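Local coordinates for protein anaerobically-induced outer membrane porin OprE (Pseudomonas aeruginosa, PDB 4FRX) that probably acts as a porin of the OprD family, a beta-barrel channel through which solutes cross the outer membrane, at residues R244-S249 / N281-G286; G399-N404 / R427-Y432. All coordinates share one frame; numbering follows the deposited sequence. Where two conformers were deposited one is given.

Contact 1 (R244-S249 / N281-G286); sequences RAFDSS and NRAFSG
The carbonyl oxygen of Asn281 is gripped twice: Ser248 N donates to Asn281 O at 2.8 Å, arriving almost head-on, and water 1 donates to the same oxygen at 2.9 Å. That water also lies 2.7 Å from Ser248 OG and gives a weak bond to Phe246 O, so one molecule ties together two neighbouring hydrogen-bonded pairs. Ser248 reaches it because its OG stands beside its own backbone N (chi1 -56°), and the same hydroxyl has a further partner in Gln223. Asn281 N returns a bond to Ser248 O, and like pairs of bonds join Phe246 with Ala283 and Arg244 with Ser285, the segments running antiparallel at 178°. Adjacent strands of an outer-membrane beta-barrel are joined in this way, and alternate residues turn to the two faces of its wall. Arg244, Phe246, Ser248, Asn281, Ala283 and Ser285 share the face that meets loop residues such as Pro311 and Phe310, consistent with the barrel interior; Phe310 meets the Phe246 ring edge-to-face. Here the methyl of Ala283 sits against the foot of the phenylalanine, CB to Phe246 CB 4.1 Å, while the ring leads off toward Phe225 of strand 221-234. Ser285 OG lies alongside the extended stem of Arg244, nearest its CB at 3.5 Å; the guanidinium goes on to a salt bridge with Asp242 and a cation-pi contact with Tyr324. Ala245, Asp247, Arg282 and Phe284 occupy the other face, probably the outer one, with a C8E detergent molecule bound near Ala245. Phe284 and Arg282 each have two conformers. In one, the Ala245 methyl meets the edge of the Phe284 ring, 4.4 Å from its CD1. Likewise in one, Asp247 OD1 lies 3.5 Å from Arg282 CG but 5.2 Å from Arg282 NE, too far for a salt bridge.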
loop_
_atom_site.group_PDB
_atom_site.type_symbol
_atom_site.label_atom_id
_atom_site.label_comp_id
_atom_site.label_asym_id
_atom_site.label_seq_id
_atom_site.Cartn_x
_atom_site.Cartn_y
_atom_site.Cartn_z
ATOM N N ARG A 244 1.540 13.075 -10.176
ATOM C CA ARG A 244 0.302 12.410 -9.784
ATOM C C ARG A 244 -0.779 13.452 -9.530
ATOM O O ARG A 244 -0.507 14.533 -9.000
ATOM C CB ARG A 244 0.501 11.564 -8.521
ATOM C CG ARG A 244 1.673 10.603 -8.579
ATOM C CD ARG A 244 1.776 9.748 -7.330
ATOM N NE ARG A 244 3.013 8.972 -7.328
ATOM C CZ ARG A 244 3.360 8.118 -6.372
ATOM N NH1 ARG A 244 2.558 7.933 -5.334
ATOM N NH2 ARG A 244 4.513 7.464 -6.449
ATOM N N ALA A 245 -1.997 13.112 -9.925
ATOM C CA ALA A 245 -3.154 13.970 -9.755
ATOM C C ALA A 245 -4.319 13.051 -9.411
ATOM O O ALA A 245 -4.590 12.121 -10.161
ATOM C CB ALA A 245 -3.438 14.697 -11.053
ATOM N N PHE A 246 -4.984 13.295 -8.283
ATOM C CA PHE A 246 -6.169 12.524 -7.884
ATOM C C PHE A 246 -7.351 13.473 -7.736
ATOM O O PHE A 246 -7.215 14.536 -7.143
ATOM C CB PHE A 246 -5.985 11.884 -6.504
ATOM C CG PHE A 246 -5.101 10.660 -6.463
ATOM C CD1 PHE A 246 -5.641 9.387 -6.635
ATOM C CD2 PHE A 246 -3.762 10.768 -6.129
ATOM C CE1 PHE A 246 -4.840 8.247 -6.535
ATOM C CE2 PHE A 246 -2.957 9.635 -6.031
ATOM C CZ PHE A 246 -3.507 8.370 -6.226
ATOM N N ASP A 247 -8.523 13.100 -8.238
ATOM C CA ASP A 247 -9.728 13.847 -7.889
ATOM C C ASP A 247 -10.659 12.867 -7.189
ATOM O O ASP A 247 -11.034 11.855 -7.770
ATOM C CB ASP A 247 -10.428 14.381 -9.125
ATOM C CG ASP A 247 -11.672 15.172 -8.784
ATOM O OD1 ASP A 247 -11.530 16.345 -8.408
ATOM O OD2 ASP A 247 -12.786 14.610 -8.861
ATOM N N SER A 248 -11.031 13.166 -5.948
ATOM C CA SER A 248 -11.900 12.274 -5.182
ATOM C C SER A 248 -13.185 13.008 -4.810
ATOM O O SER A 248 -13.144 14.119 -4.269
ATOM C CB SER A 248 -11.215 11.824 -3.909
ATOM O OG SER A 248 -9.963 11.206 -4.153
ATOM N N SER A 249 -14.324 12.394 -5.092
ATOM C CA SER A 249 -15.602 13.023 -4.777
ATOM C C SER A 249 -16.560 12.005 -4.201
ATOM O O SER A 249 -16.273 10.807 -4.224
ATOM C CB SER A 249 -16.202 13.666 -6.031
ATOM O OG SER A 249 -16.382 12.706 -7.053
ATOM N N ASN A 281 -11.763 15.891 -2.111
ATOM C CA ASN A 281 -10.316 16.037 -2.052
ATOM C C ASN A 281 -9.674 16.029 -3.446
ATOM O O ASN A 281 -10.016 15.214 -4.306
ATOM C CB ASN A 281 -9.710 14.924 -1.180
ATOM C CG ASN A 281 -8.196 15.054 -1.009
ATOM O OD1 ASN A 281 -7.719 15.616 -0.028
ATOM N ND2 ASN A 281 -7.443 14.521 -1.955
ATOM N N ARG A 282 -8.786 16.986 -3.667
ATOM C CA ARG A 282 -7.952 17.016 -4.857
ATOM C C ARG A 282 -6.496 16.971 -4.403
ATOM O O ARG A 282 -6.081 17.763 -3.571
ATOM C CB ARG A 282 -8.239 18.273 -5.697
ATOM C CG ARG A 282 -9.663 18.329 -6.254
ATOM C CD ARG A 282 -9.947 19.610 -7.037
ATOM N NE ARG A 282 -9.937 20.817 -6.208
ATOM C CZ ARG A 282 -8.904 21.653 -6.125
ATOM N NH1 ARG A 282 -7.795 21.417 -6.813
ATOM N NH2 ARG A 282 -8.978 22.724 -5.355
ATOM N N ALA A 283 -5.726 16.015 -4.931
ATOM C CA ALA A 283 -4.329 15.849 -4.526
ATOM C C ALA A 283 -3.453 15.989 -5.774
ATOM O O ALA A 283 -3.801 15.470 -6.818
ATOM C CB ALA A 283 -4.137 14.485 -3.936
ATOM N N PHE A 284 -2.342 16.702 -5.680
ATOM C CA PHE A 284 -1.422 16.848 -6.809
ATOM C C PHE A 284 0.002 16.746 -6.284
ATOM O O PHE A 284 0.317 17.340 -5.268
ATOM C CB PHE A 284 -1.604 18.204 -7.505
ATOM C CG PHE A 284 -0.585 18.467 -8.587
ATOM C CD1 PHE A 284 -0.715 17.876 -9.838
ATOM C CD2 PHE A 284 0.507 19.289 -8.353
ATOM C CE1 PHE A 284 0.222 18.105 -10.836
ATOM C CE2 PHE A 284 1.449 19.519 -9.347
ATOM C CZ PHE A 284 1.301 18.927 -10.589
ATOM N N SER A 285 0.860 16.000 -6.965
ATOM C CA SER A 285 2.238 15.925 -6.504
ATOM C C SER A 285 3.235 15.817 -7.644
ATOM O O SER A 285 2.903 15.337 -8.727
ATOM C CB SER A 285 2.427 14.757 -5.552
ATOM O OG SER A 285 2.308 13.537 -6.254
ATOM N N GLY A 286 4.450 16.294 -7.379
ATOM C CA GLY A 286 5.578 16.181 -8.290
ATOM C C GLY A 286 6.769 15.742 -7.459
ATOM O O GLY A 286 7.057 16.341 -6.423
HETATM O O HOH W 1 -8.022 13.147 -4.223
#

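Contact 2 (G399-N404 / R427-Y432)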
loop_
_atom_site.group_PDB
_atom_site.type_symbol
_atom_site.label_atom_id
_atom_site.label_comp_id
_atom_site.label_asym_id
_atom_site.label_seq_id
_atom_site.Cartn_x
_atom_site.Cartn_y
_atom_site.Cartn_z
ATOM N N GLY A 399 18.144 -11.379 3.688
ATOM C CA GLY A 399 18.125 -9.929 3.800
ATOM C C GLY A 399 17.901 -9.435 5.216
ATOM O O GLY A 399 17.126 -10.020 5.982
ATOM N N PHE A 400 18.583 -8.351 5.562
ATOM C CA PHE A 400 18.431 -7.715 6.865
ATOM C C PHE A 400 18.038 -6.263 6.671
ATOM O O PHE A 400 18.703 -5.542 5.931
ATOM C CB PHE A 400 19.748 -7.770 7.635
ATOM C CG PHE A 400 20.237 -9.157 7.888
ATOM C CD1 PHE A 400 20.930 -9.851 6.911
ATOM C CD2 PHE A 400 19.998 -9.773 9.104
ATOM C CE1 PHE A 400 21.385 -11.140 7.144
ATOM C CE2 PHE A 400 20.446 -11.053 9.341
ATOM C CZ PHE A 400 21.145 -11.737 8.358
ATOM N N THR A 401 16.974 -5.821 7.341
ATOM C CA THR A 401 16.496 -4.443 7.168
ATOM C C THR A 401 16.188 -3.746 8.494
ATOM O O THR A 401 15.490 -4.295 9.331
ATOM C CB THR A 401 15.233 -4.404 6.282
ATOM O OG1 THR A 401 15.540 -4.966 5.008
ATOM C CG2 THR A 401 14.746 -2.969 6.091
ATOM N N TRP A 402 16.734 -2.548 8.678
ATOM C CA TRP A 402 16.386 -1.704 9.815
ATOM C C TRP A 402 15.672 -0.469 9.300
ATOM O O TRP A 402 16.220 0.269 8.478
ATOM C CB TRP A 402 17.648 -1.272 10.570
ATOM C CG TRP A 402 17.398 -0.235 11.635
ATOM C CD1 TRP A 402 16.333 -0.168 12.498
ATOM C CD2 TRP A 402 18.231 0.888 11.947
ATOM N NE1 TRP A 402 16.458 0.928 13.325
ATOM C CE2 TRP A 402 17.612 1.592 13.004
ATOM C CE3 TRP A 402 19.440 1.367 11.432
ATOM C CZ2 TRP A 402 18.169 2.744 13.562
ATOM C CZ3 TRP A 402 19.989 2.516 11.993
ATOM C CH2 TRP A 402 19.356 3.184 13.043
ATOM N N LYS A 403 14.449 -0.242 9.772
ATOM C CA LYS A 403 13.737 0.990 9.433
ATOM C C LYS A 403 13.506 1.772 10.713
ATOM O O LYS A 403 13.020 1.213 11.689
ATOM C CB LYS A 403 12.385 0.682 8.763
ATOM C CG LYS A 403 12.494 -0.065 7.421
ATOM C CD LYS A 403 11.108 -0.281 6.813
ATOM C CE LYS A 403 11.197 -0.992 5.474
ATOM N NZ LYS A 403 12.116 -0.316 4.517
ATOM N N ASN A 404 13.855 3.058 10.717
ATOM C CA ASN A 404 13.560 3.905 11.862
ATOM C C ASN A 404 12.767 5.128 11.419
ATOM O O ASN A 404 13.070 5.724 10.385
ATOM C CB ASN A 404 14.859 4.347 12.542
ATOM C CG ASN A 404 14.630 5.370 13.626
ATOM O OD1 ASN A 404 14.671 6.575 13.385
ATOM N ND2 ASN A 404 14.381 4.893 14.839
ATOM N N ARG A 427 11.708 -0.830 13.093
ATOM C CA ARG A 427 11.452 -2.173 12.596
ATOM C C ARG A 427 12.769 -2.876 12.288
ATOM O O ARG A 427 13.715 -2.279 11.769
ATOM C CB ARG A 427 10.584 -2.151 11.344
ATOM C CG ARG A 427 9.269 -1.444 11.512
ATOM C CD ARG A 427 8.486 -1.496 10.207
ATOM N NE ARG A 427 7.447 -0.476 10.164
ATOM C CZ ARG A 427 6.699 -0.226 9.095
ATOM N NH1 ARG A 427 6.879 -0.926 7.986
ATOM N NH2 ARG A 427 5.779 0.727 9.136
ATOM N N LEU A 428 12.820 -4.157 12.629
ATOM C CA LEU A 428 13.929 -5.007 12.245
ATOM C C LEU A 428 13.340 -6.191 11.511
ATOM O O LEU A 428 12.483 -6.901 12.051
ATOM C CB LEU A 428 14.690 -5.476 13.486
ATOM C CG LEU A 428 15.353 -4.321 14.238
ATOM C CD1 LEU A 428 15.996 -4.791 15.538
ATOM C CD2 LEU A 428 16.393 -3.654 13.339
ATOM N N ILE A 429 13.779 -6.389 10.271
ATOM C CA ILE A 429 13.211 -7.431 9.441
ATOM C C ILE A 429 14.308 -8.298 8.836
ATOM O O ILE A 429 15.222 -7.797 8.174
ATOM C CB ILE A 429 12.318 -6.864 8.288
ATOM C CG1 ILE A 429 11.324 -5.815 8.803
ATOM C CG2 ILE A 429 11.590 -8.001 7.569
ATOM C CD1 ILE A 429 11.698 -4.380 8.449
ATOM N N VAL A 430 14.209 -9.604 9.069
ATOM C CA VAL A 430 15.081 -10.565 8.396
ATOM C C VAL A 430 14.197 -11.394 7.482
ATOM O O VAL A 430 13.160 -11.903 7.905
ATOM C CB VAL A 430 15.809 -11.459 9.408
ATOM C CG1 VAL A 430 16.716 -12.481 8.698
ATOM C CG2 VAL A 430 16.599 -10.591 10.372
ATOM N N SER A 431 14.582 -11.500 6.214
ATOM C CA SER A 431 13.716 -12.142 5.239
ATOM C C SER A 431 14.499 -13.078 4.333
ATOM O O SER A 431 15.668 -12.839 4.054
ATOM C CB SER A 431 12.988 -11.098 4.398
ATOM O OG SER A 431 12.071 -11.734 3.517
ATOM N N TYR A 432 13.840 -14.135 3.871
ATOM C CA TYR A 432 14.476 -15.099 2.977
ATOM C C TYR A 432 13.401 -15.782 2.155
ATOM O O TYR A 432 12.412 -16.287 2.701
ATOM C CB TYR A 432 15.271 -16.136 3.762
ATOM C CG TYR A 432 16.042 -17.098 2.888
ATOM C CD1 TYR A 432 17.230 -16.711 2.273
ATOM C CD2 TYR A 432 15.582 -18.390 2.669
ATOM C CE1 TYR A 432 17.944 -17.593 1.465
ATOM C CE2 TYR A 432 16.286 -19.273 1.858
ATOM C CZ TYR A 432 17.463 -18.873 1.263
ATOM O OH TYR A 432 18.166 -19.757 0.461
HETATM O O HOH W 2 14.768 -7.677 5.318
#
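Segments 399-404 and 427-432, parts of strands 399-409 and 423-434, run antiparallel at 164°, their axes 4.8 Å apart at closest approach. Paired N-H...O=C bonds join Gly399 with Ser431, Thr401 with Ile429 and Lys403 with Arg427; the shorter bond of the last pair runs from Arg427 N to Lys403 O at 2.8 Å. Between them lie the non-hydrogen-bonded pairs Phe400-Val430 and Trp402-Leu428, whose side chains share one face. Trp402 CG stands anti to its backbone N (chi1 171°), which brings the pyrrole edge over to the partner strand: CD1 lies 3.4 Å from Arg427 O, in the ring plane, and 3.6 Å from Leu428 CD2. The indole NE1 is hydrogen-bonded to Asn426 OD1, consistent with this orientation. Phe400 and Val430 project side by side, with ring atom CD2 3.7 Å from Val430 CG2. On the opposite face, Thr401 CG2 and Ile429 CD1 are in loose methyl contact, and water 2 bridges Thr401 OG1 to Ile429 O, donating to the carbonyl. Lys403 and Arg427 rise next to each other but keep their charges apart, turning respectively to Ser385 and Glu425. An apolar, aromatic-bearing face with C8E detergent near Trp402, backed by a mixed face where Lys403, Arg427, Thr401 and Ser431 lie with Ile429, is consistent with the outer, lipid-facing and inner, channel-facing sides of an outer-membrane beta-barrel.

How the contacts relate
From the N terminus, the chain first builds the strands from 17-28 to 221-234 before contact 1 pairs strand 237-250 with strand 280-292, closing an excursion that includes the short helix 257-261. Strands 295-305, 340-349, 358-370 and 377-389 follow, and contact 2 then joins 399-409 to 423-434 across a shorter connection that is partly unmodelled. The two contacts are in series, neither nested nor crossed, and lie on opposite sides of the chain's centre. The centres of contact 1 and contact 2 are about 32 Å apart, and the nearest atoms of contact 1 and contact 2 about 15 Å. Strand 423-434 also pairs with strand 17-28, so contact 2 lies beside the seam where the barrel closes.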